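Adherence and virulence protein A (Streptococcus pneumoniae, PDB 6PON) binds fibronectin and probably contributes to the adherence and virulence of the pneumococcus. Local coordinates at residues I27-E32 with T74-L79; V100-S105 with A116-E121; I139-K144 with L156-T161. One frame throughout, in Å; residues are numbered along the deposited sequence.

Contact 1: residues I27-E32 with T74-L79; sequences INQPFE and TFIMVL
N28 and I76 mark the closest approach of the two backbones, CA to CA 6.7 Å, where the start of helix 74-83 packs on strand 23-28, outermost in the four-stranded sheet, and on the loop after it. The helix presents F75, I76 and L79 to the other segment.

I76 does most of the touching. With CG1 beside the backbone N (chi1 -71°) and CD1 turned by a chi2 of -72°, CD1 reaches Q29 CB at 3.4 Å and N28 C at 3.7 Å, while CG2 comes near I27 O. I27 adds its own CG2, which packs against I76 CD1 at 4.2 Å and more loosely against L79 CB; its side chain also touches L35 and L37 of strand 34-41. The Q29 chain is fully extended, and its amide stands 67° from the plane of the F75 ring; OE1 lies 3.3 Å from I76 CG1 and approaches F75 CD2 obliquely. L79 CD1 sits above one face of that ring, displaced toward its rim.

Both ends of the Q29 amide are engaged. NE2 donates to E32 O at 2.6 Å, with that oxygen close to the amide plane, and OE1 is hydrogen-bonded to S73 OG just before the helix. R80 NE in turn reaches I27 O.

The segments thus meet through van der Waals contacts, several of them between an oxygen and a carbon, whereas the buried amide of Q29 finds its hydrogen-bond partners at the margins, in the loop at E32 and just before the helix. Two bonds at opposite ends of the amide should fix its rotation.

Contact 2: residues V100-S105 with A116-E121; sequences VEITVS and ATLIIE
E101 and I119 stand side by side and point the same way, from one face of an antiparallel pair of strands whose directions differ by 159°. E101 CG meets I119 CG1 at 3.9 Å, so the aliphatic part of the glutamate runs along the isoleucine, and OE2 comes alongside I119 CD1 farther out. E101 CG and I119 CG1 are each anti to the carbonyl carbon (chi1 -66° and -55°), consistent with the two running side by side. On the same face T117 leans diagonally across: its CG2 touches E101 CB at 3.8 Å, next to T103 on the facing strand.

The other face is apolar. V100 and I120 meet through V100 CB and I120 CG2, 3.7 Å apart, while the CD1 end of I120 leads away. I102 and L118 meet CB to CB at 4.2 Å, and their ends come together again, I102 CD1 to L118 CD2 4.3 Å. V104 sets CG2 opposite the methyl of A116, and that same CG2 also lies close to A116 O.

Between the faces the strands are stitched by three hydrogen-bonded pairs, V100 with I120, I102 with L118 and V104 with A116. L118 N donates to I102 O at 2.7 Å, and V104 N meets A116 O nearly in line with the carbonyl bond. E101 with I119 and T103 with T117 are the non-hydrogen-bonded pairs, where CA-H...O contacts such as T117 CA to I102 O, 3.3 Å, fill in.

This is a regular beta hairpin formed by the second and third strands of a five-stranded antiparallel sheet. Its chemistry is two-sided: backbone bonds satisfy buried peptide groups, one face is all hydrocarbon, and the other admits a carboxylate and two threonine hydroxyls beside an isoleucine.

Contact 3: residues I139-K144 with L156-T161; sequences ILEVIK and LLPGST
I139 lies against the type II turn L157-S160, and its side chain can be followed across it atom by atom. I139 CB is close to two carbonyl oxygens, S160 O at 3.6 Å and L157 O at 3.7 Å. From there the chain forks. CG2, anti to the backbone N, stays near L157 O and approaches P158 CA; CG1, on the side of the backbone N (chi1 -72°), passes S160 O. Beyond it I139 CD1 remains 3.4 Å from S160 O. CD1 also meets T161 O, S160 CB and, at the limit of contact, L156 CD2.

The backbone of the same residue makes both hydrogen bonds between the segments. I139 N donates to S160 O at 2.6 Å, and I139 O accepts from G159 N at 2.8 Å, in the carbonyl plane. The turn is thus gripped at two neighbouring positions, with P158 CA adding a CA-H...O contact to I139 O. G159 has a positive phi of 90°, as the third residue of a type II turn commonly does.

Farther along, E141 and P158 lie side by side, OE2 reaching P158 CG. The same OE2 accepts from V142 N through its anti lone pair and is also hydrogen-bonded to H145 NE2. Two hydrogen bonds thus converge on the oxygen nearest P158 CG and should limit the carboxylate's freedom. V142 turns CG1 toward L156 O.

L140 and E141 both face L131 in a classic beta bulge, which interrupts the edge strand 139-142 beside strand 128-133. On that strand V142 touches L130 and N128; toward helix 74-83, L140 packs on Y82 and E141 on F75 and V78. The turn covers the start of the edge strand, in the loop leading on to helix 178-187.

How the contacts relate
Read from the N terminus, contact 1 comes first: it closes a long loop, holding most of the four-stranded sheet, by bringing helix 74-83 back to the end of strand 23-28. Contact 2 then closes a short hairpin within the five-stranded sheet, and contact 3 folds the loop after that sheet's last strand back onto it. The three follow in series, none enclosing or crossing another. In space they are neighbours, centres about 13 to 15 Å apart. The helix, touching strand 23-28 in contact 1 and, in the other sheet's contacts, L118 through L79 and I143 through F75, links both sheets; A116 separately meets L140.

Contact 1: residues I27-E32 with T74-L79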
ATOM      1  N   ILE B  27     -26.292  24.550 -33.972  1.00 23.29           N
ATOM      2  CA  ILE B  27     -25.166  25.181 -33.300  1.00 20.61           C
ATOM      3  C   ILE B  27     -25.632  26.540 -32.797  1.00 21.81           C
ATOM      4  O   ILE B  27     -26.012  27.403 -33.596  1.00 24.68           O
ATOM      5  CB  ILE B  27     -23.951  25.327 -34.242  1.00 22.92           C
ATOM      6  CG1 ILE B  27     -23.385  23.965 -34.646  1.00 21.56           C
ATOM      7  CG2 ILE B  27     -22.852  26.140 -33.612  1.00 23.57           C
ATOM      8  CD1 ILE B  27     -23.377  23.748 -36.163  1.00 26.08           C
ATOM      9  N   ASN B  28     -25.605  26.737 -31.478  1.00 21.99           N
ATOM     10  CA  ASN B  28     -26.019  27.997 -30.867  1.00 18.61           C
ATOM     11  C   ASN B  28     -25.078  28.380 -29.730  1.00 23.60           C
ATOM     12  O   ASN B  28     -24.348  27.546 -29.182  1.00 23.61           O
ATOM     13  CB  ASN B  28     -27.443  27.929 -30.324  1.00 18.39           C
ATOM     14  CG  ASN B  28     -28.450  27.608 -31.394  1.00 24.05           C
ATOM     15  OD1 ASN B  28     -28.683  26.440 -31.698  1.00 26.97           O
ATOM     16  ND2 ASN B  28     -29.043  28.643 -31.994  1.00 25.79           N
ATOM     17  N   GLN B  29     -25.133  29.672 -29.381  1.00 18.13           N
ATOM     18  CA  GLN B  29     -24.367  30.308 -28.312  1.00 20.39           C
ATOM     19  C   GLN B  29     -25.358  30.933 -27.328  1.00 22.80           C
ATOM     20  O   GLN B  29     -25.594  32.152 -27.362  1.00 24.99           O
ATOM     21  CB  GLN B  29     -23.425  31.360 -28.897  1.00 21.67           C
ATOM     22  CG  GLN B  29     -22.542  32.130 -27.933  1.00 23.78           C
ATOM     23  CD  GLN B  29     -21.609  33.103 -28.658  1.00 27.87           C
ATOM     24  OE1 GLN B  29     -21.731  33.298 -29.873  1.00 24.13           O
ATOM     25  NE2 GLN B  29     -20.672  33.709 -27.918  1.00 23.56           N
ATOM     26  N   PRO B  30     -25.971  30.132 -26.442  1.00 23.74           N
ATOM     27  CA  PRO B  30     -26.971  30.712 -25.519  1.00 25.91           C
ATOM     28  C   PRO B  30     -26.397  31.763 -24.587  1.00 28.11           C
ATOM     29  O   PRO B  30     -27.044  32.790 -24.353  1.00 31.57           O
ATOM     30  CB  PRO B  30     -27.517  29.494 -24.751  1.00 25.54           C
ATOM     31  CG  PRO B  30     -26.615  28.371 -25.056  1.00 25.97           C
ATOM     32  CD  PRO B  30     -25.878  28.664 -26.333  1.00 19.69           C
ATOM     33  N   PHE B  31     -25.197  31.557 -24.060  1.00 30.51           N
ATOM     34  CA  PHE B  31     -24.511  32.590 -23.297  1.00 30.73           C
ATOM     35  C   PHE B  31     -23.201  32.929 -23.990  1.00 30.86           C
ATOM     36  O   PHE B  31     -22.757  32.217 -24.895  1.00 29.67           O
ATOM     37  CB  PHE B  31     -24.281  32.140 -21.853  1.00 23.43           C
ATOM     38  CG  PHE B  31     -25.549  31.792 -21.144  1.00 26.90           C
ATOM     39  CD1 PHE B  31     -26.371  32.794 -20.648  1.00 24.04           C
ATOM     40  CD2 PHE B  31     -25.947  30.468 -21.011  1.00 27.92           C
ATOM     41  CE1 PHE B  31     -27.561  32.477 -19.998  1.00 28.41           C
ATOM     42  CE2 PHE B  31     -27.125  30.141 -20.369  1.00 24.34           C
ATOM     43  CZ  PHE B  31     -27.940  31.148 -19.863  1.00 27.15           C
ATOM     44  N   GLU B  32     -22.581  34.031 -23.553  1.00 27.60           N
ATOM     45  CA  GLU B  32     -21.432  34.566 -24.278  1.00 27.76           C
ATOM     46  C   GLU B  32     -20.327  33.527 -24.428  1.00 31.30           C
ATOM     47  O   GLU B  32     -19.757  33.361 -25.516  1.00 28.67           O
ATOM     48  CB  GLU B  32     -20.903  35.822 -23.583  1.00 28.46           C
ATOM     49  CG  GLU B  32     -20.103  36.727 -24.503  1.00 40.72           C
ATOM     50  CD  GLU B  32     -20.992  37.545 -25.437  1.00 57.52           C
ATOM     51  OE1 GLU B  32     -21.091  38.778 -25.249  1.00 58.26           O
ATOM     52  OE2 GLU B  32     -21.609  36.967 -26.361  1.00 54.75           O
ATOM     53  N   THR B  74     -20.962  36.702 -34.981  1.00 24.18           N
ATOM     54  CA  THR B  74     -19.910  36.354 -35.931  1.00 24.29           C
ATOM     55  C   THR B  74     -19.294  34.996 -35.587  1.00 23.43           C
ATOM     56  O   THR B  74     -19.072  34.161 -36.471  1.00 21.41           O
ATOM     57  CB  THR B  74     -18.837  37.455 -35.946  1.00 28.57           C
ATOM     58  OG1 THR B  74     -19.399  38.679 -36.430  1.00 29.90           O
ATOM     59  CG2 THR B  74     -17.657  37.073 -36.841  1.00 26.13           C
ATOM     60  N   PHE B  75     -19.030  34.757 -34.296  1.00 21.79           N
ATOM     61  CA  PHE B  75     -18.442  33.492 -33.873  1.00 21.45           C
ATOM     62  C   PHE B  75     -19.260  32.313 -34.368  1.00 20.26           C
ATOM     63  O   PHE B  75     -18.707  31.333 -34.872  1.00 19.75           O
ATOM     64  CB  PHE B  75     -18.328  33.462 -32.348  1.00 25.59           C
ATOM     65  CG  PHE B  75     -17.956  32.105 -31.763  1.00 27.14           C
ATOM     66  CD1 PHE B  75     -16.632  31.653 -31.783  1.00 22.68           C
ATOM     67  CD2 PHE B  75     -18.915  31.317 -31.142  1.00 20.94           C
ATOM     68  CE1 PHE B  75     -16.279  30.443 -31.221  1.00 21.29           C
ATOM     69  CE2 PHE B  75     -18.573  30.105 -30.582  1.00 20.90           C
ATOM     70  CZ  PHE B  75     -17.239  29.662 -30.619  1.00 21.70           C
ATOM     71  N   ILE B  76     -20.586  32.407 -34.261  1.00 22.54           N
ATOM     72  CA  ILE B  76     -21.437  31.256 -34.525  1.00 21.72           C
ATOM     73  C   ILE B  76     -21.531  30.979 -36.016  1.00 23.24           C
ATOM     74  O   ILE B  76     -21.509  29.815 -36.446  1.00 20.09           O
ATOM     75  CB  ILE B  76     -22.821  31.471 -33.899  1.00 23.29           C
ATOM     76  CG1 ILE B  76     -22.714  31.384 -32.376  1.00 21.08           C
ATOM     77  CG2 ILE B  76     -23.798  30.413 -34.409  1.00 23.88           C
ATOM     78  CD1 ILE B  76     -22.480  29.973 -31.892  1.00 21.56           C
ATOM     79  N   MET B  77     -21.640  32.035 -36.830  1.00 22.61           N
ATOM     80  CA  MET B  77     -21.740  31.846 -38.275  1.00 22.17           C
ATOM     81  C   MET B  77     -20.489  31.186 -38.832  1.00 22.31           C
ATOM     82  O   MET B  77     -20.577  30.370 -39.754  1.00 23.12           O
ATOM     83  CB  MET B  77     -21.978  33.185 -38.984  1.00 22.71           C
ATOM     84  CG  MET B  77     -23.019  34.068 -38.320  1.00 28.48           C
ATOM     85  SD  MET B  77     -23.328  35.622 -39.184  1.00 34.63           S
ATOM     86  CE  MET B  77     -24.782  35.058 -40.013  1.00 33.07           C
ATOM     87  N   VAL B  78     -19.314  31.544 -38.304  1.00 21.26           N
ATOM     88  CA  VAL B  78     -18.086  30.855 -38.703  1.00 24.87           C
ATOM     89  C   VAL B  78     -18.128  29.391 -38.270  1.00 20.16           C
ATOM     90  O   VAL B  78     -17.743  28.497 -39.028  1.00 22.96           O
ATOM     91  CB  VAL B  78     -16.838  31.577 -38.149  1.00 26.29           C
ATOM     92  CG1 VAL B  78     -15.554  30.828 -38.536  1.00 23.10           C
ATOM     93  CG2 VAL B  78     -16.775  32.998 -38.663  1.00 18.75           C
ATOM     94  N   LEU B  79     -18.619  29.110 -37.063  1.00 21.75           N
ATOM     95  CA  LEU B  79     -18.707  27.709 -36.654  1.00 24.08           C
ATOM     96  C   LEU B  79     -19.729  26.958 -37.495  1.00 22.92           C
ATOM     97  O   LEU B  79     -19.514  25.791 -37.851  1.00 22.99           O
ATOM     98  CB  LEU B  79     -19.040  27.590 -35.158  1.00 19.73           C
ATOM     99  CG  LEU B  79     -17.795  27.360 -34.279  1.00 22.64           C
ATOM    100  CD1 LEU B  79     -16.821  28.528 -34.375  1.00 16.85           C
ATOM    101  CD2 LEU B  79     -18.141  27.059 -32.815  1.00 17.74           C
TER

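Contact 2: residues V100-S105 with A116-E121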
ATOM      1  N   VAL B 100     -10.246  19.144 -24.442  1.00 18.56           N
ATOM      2  CA  VAL B 100     -10.909  18.166 -25.298  1.00 17.55           C
ATOM      3  C   VAL B 100     -10.868  18.634 -26.740  1.00 17.27           C
ATOM      4  O   VAL B 100     -11.118  19.808 -27.039  1.00 18.08           O
ATOM      5  CB  VAL B 100     -12.366  17.903 -24.877  1.00 21.08           C
ATOM      6  CG1 VAL B 100     -13.002  16.938 -25.845  1.00 15.35           C
ATOM      7  CG2 VAL B 100     -12.400  17.354 -23.462  1.00 19.67           C
ATOM      8  N   GLU B 101     -10.573  17.692 -27.635  1.00 22.17           N
ATOM      9  CA  GLU B 101     -10.514  17.939 -29.063  1.00 19.52           C
ATOM     10  C   GLU B 101     -11.523  17.042 -29.764  1.00 23.84           C
ATOM     11  O   GLU B 101     -11.557  15.826 -29.538  1.00 20.63           O
ATOM     12  CB  GLU B 101      -9.107  17.707 -29.609  1.00 19.15           C
ATOM     13  CG  GLU B 101      -8.105  18.718 -29.054  1.00 20.60           C
ATOM     14  CD  GLU B 101      -6.724  18.567 -29.639  1.00 22.23           C
ATOM     15  OE1 GLU B 101      -6.442  17.521 -30.251  1.00 27.56           O
ATOM     16  OE2 GLU B 101      -5.922  19.506 -29.495  1.00 26.20           O
ATOM     17  N   ILE B 102     -12.340  17.666 -30.606  1.00 20.67           N
ATOM     18  CA  ILE B 102     -13.401  17.021 -31.348  1.00 20.72           C
ATOM     19  C   ILE B 102     -13.071  17.228 -32.815  1.00 23.49           C
ATOM     20  O   ILE B 102     -13.124  18.364 -33.315  1.00 20.22           O
ATOM     21  CB  ILE B 102     -14.779  17.608 -31.013  1.00 18.93           C
ATOM     22  CG1 ILE B 102     -15.083  17.420 -29.528  1.00 18.20           C
ATOM     23  CG2 ILE B 102     -15.845  16.993 -31.940  1.00 15.96           C
ATOM     24  CD1 ILE B 102     -16.286  18.179 -29.036  1.00 17.10           C
ATOM     25  N   THR B 103     -12.731  16.148 -33.506  1.00 19.47           N
ATOM     26  CA  THR B 103     -12.425  16.242 -34.923  1.00 25.12           C
ATOM     27  C   THR B 103     -13.685  15.963 -35.728  1.00 24.20           C
ATOM     28  O   THR B 103     -14.449  15.034 -35.424  1.00 22.29           O
ATOM     29  CB  THR B 103     -11.302  15.282 -35.317  1.00 23.08           C
ATOM     30  OG1 THR B 103     -10.219  15.439 -34.404  1.00 28.95           O
ATOM     31  CG2 THR B 103     -10.786  15.629 -36.674  1.00 23.41           C
ATOM     32  N   VAL B 104     -13.907  16.797 -36.741  1.00 25.59           N
ATOM     33  CA  VAL B 104     -15.089  16.734 -37.588  1.00 25.35           C
ATOM     34  C   VAL B 104     -14.668  16.865 -39.039  1.00 26.50           C
ATOM     35  O   VAL B 104     -13.637  17.455 -39.374  1.00 24.36           O
ATOM     36  CB  VAL B 104     -16.116  17.838 -37.274  1.00 23.77           C
ATOM     37  CG1 VAL B 104     -16.517  17.789 -35.820  1.00 23.44           C
ATOM     38  CG2 VAL B 104     -15.534  19.202 -37.657  1.00 18.70           C
ATOM     39  N   SER B 105     -15.504  16.319 -39.902  1.00 30.15           N
ATOM     40  CA  SER B 105     -15.359  16.478 -41.331  1.00 30.00           C
ATOM     41  C   SER B 105     -16.706  16.905 -41.888  1.00 25.49           C
ATOM     42  O   SER B 105     -17.758  16.559 -41.340  1.00 26.77           O
ATOM     43  CB  SER B 105     -14.863  15.183 -41.984  1.00 27.50           C
ATOM     44  OG  SER B 105     -15.669  14.099 -41.596  1.00 24.35           O
ATOM     45  N   ALA B 116     -11.971  19.943 -39.512  1.00 23.33           N
ATOM     46  CA  ALA B 116     -11.682  20.941 -38.493  1.00 22.98           C
ATOM     47  C   ALA B 116     -11.715  20.282 -37.125  1.00 22.32           C
ATOM     48  O   ALA B 116     -12.297  19.209 -36.942  1.00 23.86           O
ATOM     49  CB  ALA B 116     -12.676  22.117 -38.559  1.00 18.25           C
ATOM     50  N   THR B 117     -11.089  20.938 -36.156  1.00 22.74           N
ATOM     51  CA  THR B 117     -11.039  20.449 -34.781  1.00 22.69           C
ATOM     52  C   THR B 117     -11.685  21.478 -33.865  1.00 23.81           C
ATOM     53  O   THR B 117     -11.295  22.651 -33.871  1.00 23.22           O
ATOM     54  CB  THR B 117      -9.605  20.200 -34.320  1.00 22.97           C
ATOM     55  OG1 THR B 117      -8.889  19.461 -35.317  1.00 28.66           O
ATOM     56  CG2 THR B 117      -9.608  19.425 -32.995  1.00 23.98           C
ATOM     57  N   LEU B 118     -12.675  21.049 -33.092  1.00 19.13           N
ATOM     58  CA  LEU B 118     -13.320  21.909 -32.111  1.00 17.46           C
ATOM     59  C   LEU B 118     -12.676  21.612 -30.765  1.00 18.32           C
ATOM     60  O   LEU B 118     -12.711  20.469 -30.308  1.00 17.59           O
ATOM     61  CB  LEU B 118     -14.830  21.666 -32.085  1.00 15.90           C
ATOM     62  CG  LEU B 118     -15.676  22.460 -31.083  1.00 14.73           C
ATOM     63  CD1 LEU B 118     -15.652  23.948 -31.385  1.00 12.32           C
ATOM     64  CD2 LEU B 118     -17.093  21.923 -31.060  1.00 11.12           C
ATOM     65  N   ILE B 119     -12.059  22.625 -30.157  1.00 18.97           N
ATOM     66  CA  ILE B 119     -11.225  22.469 -28.969  1.00 16.40           C
ATOM     67  C   ILE B 119     -11.822  23.280 -27.827  1.00 21.86           C
ATOM     68  O   ILE B 119     -12.073  24.483 -27.984  1.00 18.59           O
ATOM     69  CB  ILE B 119      -9.782  22.942 -29.213  1.00 17.33           C
ATOM     70  CG1 ILE B 119      -9.144  22.249 -30.418  1.00 20.87           C
ATOM     71  CG2 ILE B 119      -8.953  22.778 -27.928  1.00 15.43           C
ATOM     72  CD1 ILE B 119      -7.729  22.775 -30.753  1.00 19.22           C
ATOM     73  N   ILE B 120     -11.999  22.642 -26.665  1.00 20.11           N
ATOM     74  CA  ILE B 120     -12.353  23.361 -25.447  1.00 21.02           C
ATOM     75  C   ILE B 120     -11.206  23.212 -24.456  1.00 19.67           C
ATOM     76  O   ILE B 120     -10.727  22.102 -24.213  1.00 18.49           O
ATOM     77  CB  ILE B 120     -13.692  22.892 -24.833  1.00 22.37           C
ATOM     78  CG1 ILE B 120     -13.990  23.685 -23.559  1.00 17.66           C
ATOM     79  CG2 ILE B 120     -13.715  21.367 -24.530  1.00 19.49           C
ATOM     80  CD1 ILE B 120     -15.333  23.355 -22.916  1.00 20.11           C
ATOM     81  N   GLU B 121     -10.753  24.341 -23.918  1.00 20.82           N
ATOM     82  CA  GLU B 121      -9.746  24.400 -22.872  1.00 20.55           C
ATOM     83  C   GLU B 121     -10.429  24.922 -21.622  1.00 22.16           C
ATOM     84  O   GLU B 121     -10.974  26.033 -21.630  1.00 19.80           O
ATOM     85  CB  GLU B 121      -8.593  25.324 -23.258  1.00 18.95           C
ATOM     86  CG  GLU B 121      -7.977  25.041 -24.613  1.00 22.86           C
ATOM     87  CD  GLU B 121      -7.061  26.168 -25.036  1.00 28.35           C
ATOM     88  OE1 GLU B 121      -7.011  27.173 -24.279  1.00 29.05           O
ATOM     89  OE2 GLU B 121      -6.398  26.049 -26.098  1.00 21.68           O
TER

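Contact 3: residues I139-K144 with L156-T161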
ATOM      1  N   ILE B 139      -6.604  29.123 -36.400  1.00 25.54           N
ATOM      2  CA  ILE B 139      -7.888  29.310 -35.733  1.00 24.51           C
ATOM      3  C   ILE B 139      -8.892  29.870 -36.729  1.00 28.50           C
ATOM      4  O   ILE B 139      -8.707  30.969 -37.271  1.00 28.86           O
ATOM      5  CB  ILE B 139      -7.749  30.231 -34.517  1.00 27.24           C
ATOM      6  CG1 ILE B 139      -7.005  29.498 -33.399  1.00 28.12           C
ATOM      7  CG2 ILE B 139      -9.137  30.713 -34.040  1.00 24.39           C
ATOM      8  CD1 ILE B 139      -5.809  30.255 -32.893  1.00 29.07           C
ATOM      9  N   LEU B 140      -9.962  29.115 -36.985  1.00 19.25           N
ATOM     10  CA  LEU B 140     -11.045  29.653 -37.794  1.00 21.25           C
ATOM     11  C   LEU B 140     -11.866  30.670 -37.006  1.00 24.23           C
ATOM     12  O   LEU B 140     -12.322  31.676 -37.566  1.00 31.63           O
ATOM     13  CB  LEU B 140     -11.916  28.512 -38.314  1.00 22.09           C
ATOM     14  CG  LEU B 140     -11.166  27.553 -39.254  1.00 27.03           C
ATOM     15  CD1 LEU B 140     -11.905  26.202 -39.389  1.00 19.51           C
ATOM     16  CD2 LEU B 140     -10.895  28.229 -40.654  1.00 19.70           C
ATOM     17  N   GLU B 141     -12.042  30.443 -35.708  1.00 22.35           N
ATOM     18  CA  GLU B 141     -12.820  31.328 -34.843  1.00 25.91           C
ATOM     19  C   GLU B 141     -12.665  30.837 -33.402  1.00 23.84           C
ATOM     20  O   GLU B 141     -12.246  29.702 -33.156  1.00 22.57           O
ATOM     21  CB  GLU B 141     -14.291  31.378 -35.299  1.00 24.43           C
ATOM     22  CG  GLU B 141     -15.210  32.426 -34.691  1.00 25.67           C
ATOM     23  CD  GLU B 141     -14.605  33.811 -34.444  1.00 25.55           C
ATOM     24  OE1 GLU B 141     -15.018  34.785 -35.110  1.00 30.01           O
ATOM     25  OE2 GLU B 141     -13.767  33.954 -33.526  1.00 28.77           O
ATOM     26  N   VAL B 142     -12.963  31.712 -32.449  1.00 23.00           N
ATOM     27  CA  VAL B 142     -12.617  31.432 -31.065  1.00 22.70           C
ATOM     28  C   VAL B 142     -13.499  32.285 -30.169  1.00 27.19           C
ATOM     29  O   VAL B 142     -13.646  33.494 -30.389  1.00 25.37           O
ATOM     30  CB  VAL B 142     -11.121  31.680 -30.793  1.00 23.62           C
ATOM     31  CG1 VAL B 142     -10.687  33.029 -31.353  1.00 25.78           C
ATOM     32  CG2 VAL B 142     -10.838  31.630 -29.305  1.00 21.59           C
ATOM     33  N   ILE B 143     -14.088  31.661 -29.146  1.00 24.14           N
ATOM     34  CA  ILE B 143     -15.200  32.300 -28.467  1.00 20.42           C
ATOM     35  C   ILE B 143     -14.755  33.475 -27.613  1.00 22.38           C
ATOM     36  O   ILE B 143     -15.556  34.378 -27.360  1.00 28.14           O
ATOM     37  CB  ILE B 143     -15.981  31.259 -27.655  1.00 20.70           C
ATOM     38  CG1 ILE B 143     -17.457  31.658 -27.584  1.00 21.87           C
ATOM     39  CG2 ILE B 143     -15.359  31.069 -26.265  1.00 24.49           C
ATOM     40  CD1 ILE B 143     -18.323  30.589 -26.974  1.00 22.25           C
ATOM     41  N   LYS B 144     -13.497  33.515 -27.180  1.00 28.29           N
ATOM     42  CA  LYS B 144     -12.965  34.668 -26.456  1.00 27.40           C
ATOM     43  C   LYS B 144     -11.710  35.150 -27.171  1.00 31.19           C
ATOM     44  O   LYS B 144     -10.634  34.571 -26.994  1.00 28.45           O
ATOM     45  CB  LYS B 144     -12.663  34.327 -25.005  1.00 29.14           C
ATOM     46  CG  LYS B 144     -13.746  34.784 -24.049  1.00 39.39           C
ATOM     47  CD  LYS B 144     -13.286  34.686 -22.596  1.00 42.56           C
ATOM     48  CE  LYS B 144     -13.330  33.264 -22.096  1.00 34.14           C
ATOM     49  NZ  LYS B 144     -12.508  33.080 -20.861  1.00 34.29           N
ATOM     50  N   LEU B 156      -4.968  34.665 -29.682  1.00 28.63           N
ATOM     51  CA  LEU B 156      -6.191  33.895 -29.899  1.00 28.78           C
ATOM     52  C   LEU B 156      -7.105  34.731 -30.781  1.00 26.45           C
ATOM     53  O   LEU B 156      -8.011  35.415 -30.312  1.00 23.82           O
ATOM     54  CB  LEU B 156      -6.859  33.507 -28.586  1.00 26.00           C
ATOM     55  CG  LEU B 156      -6.002  32.544 -27.766  1.00 25.90           C
ATOM     56  CD1 LEU B 156      -6.784  31.980 -26.612  1.00 27.19           C
ATOM     57  CD2 LEU B 156      -5.464  31.431 -28.642  1.00 22.63           C
ATOM     58  N   LEU B 157      -6.857  34.664 -32.083  1.00 26.92           N
ATOM     59  CA  LEU B 157      -7.620  35.463 -33.028  1.00 28.93           C
ATOM     60  C   LEU B 157      -7.794  34.647 -34.296  1.00 26.74           C
ATOM     61  O   LEU B 157      -6.922  33.834 -34.624  1.00 31.34           O
ATOM     62  CB  LEU B 157      -6.918  36.801 -33.338  1.00 25.31           C
ATOM     63  CG  LEU B 157      -6.814  37.900 -32.260  1.00 32.50           C
ATOM     64  CD1 LEU B 157      -5.847  38.992 -32.696  1.00 29.02           C
ATOM     65  CD2 LEU B 157      -8.178  38.538 -31.938  1.00 26.92           C
ATOM     66  N   PRO B 158      -8.911  34.809 -35.004  1.00 24.85           N
ATOM     67  CA  PRO B 158      -9.052  34.157 -36.318  1.00 26.47           C
ATOM     68  C   PRO B 158      -7.825  34.405 -37.186  1.00 25.06           C
ATOM     69  O   PRO B 158      -7.275  35.509 -37.216  1.00 25.44           O
ATOM     70  CB  PRO B 158     -10.305  34.813 -36.914  1.00 26.19           C
ATOM     71  CG  PRO B 158     -11.093  35.292 -35.720  1.00 29.88           C
ATOM     72  CD  PRO B 158     -10.106  35.586 -34.618  1.00 24.42           C
ATOM     73  N   GLY B 159      -7.380  33.358 -37.878  1.00 23.15           N
ATOM     74  CA  GLY B 159      -6.227  33.420 -38.743  1.00 22.55           C
ATOM     75  C   GLY B 159      -4.906  33.088 -38.074  1.00 34.91           C
ATOM     76  O   GLY B 159      -3.974  32.659 -38.757  1.00 32.95           O
ATOM     77  N   SER B 160      -4.800  33.288 -36.756  1.00 33.10           N
ATOM     78  CA  SER B 160      -3.605  32.892 -36.028  1.00 31.88           C
ATOM     79  C   SER B 160      -3.486  31.373 -35.991  1.00 35.82           C
ATOM     80  O   SER B 160      -4.488  30.646 -35.979  1.00 32.01           O
ATOM     81  CB  SER B 160      -3.625  33.434 -34.590  1.00 31.51           C
ATOM     82  OG  SER B 160      -3.540  34.852 -34.540  1.00 34.29           O
ATOM     83  N   THR B 161      -2.239  30.899 -35.974  1.00 34.71           N
ATOM     84  CA  THR B 161      -1.972  29.476 -35.842  1.00 32.62           C
ATOM     85  C   THR B 161      -2.214  29.049 -34.401  1.00 35.35           C
ATOM     86  O   THR B 161      -1.852  29.765 -33.460  1.00 32.71           O
ATOM     87  CB  THR B 161      -0.536  29.174 -36.260  1.00 38.35           C
ATOM     88  OG1 THR B 161      -0.325  29.677 -37.585  1.00 35.72           O
ATOM     89  CG2 THR B 161      -0.264  27.668 -36.237  1.00 33.89           C
TER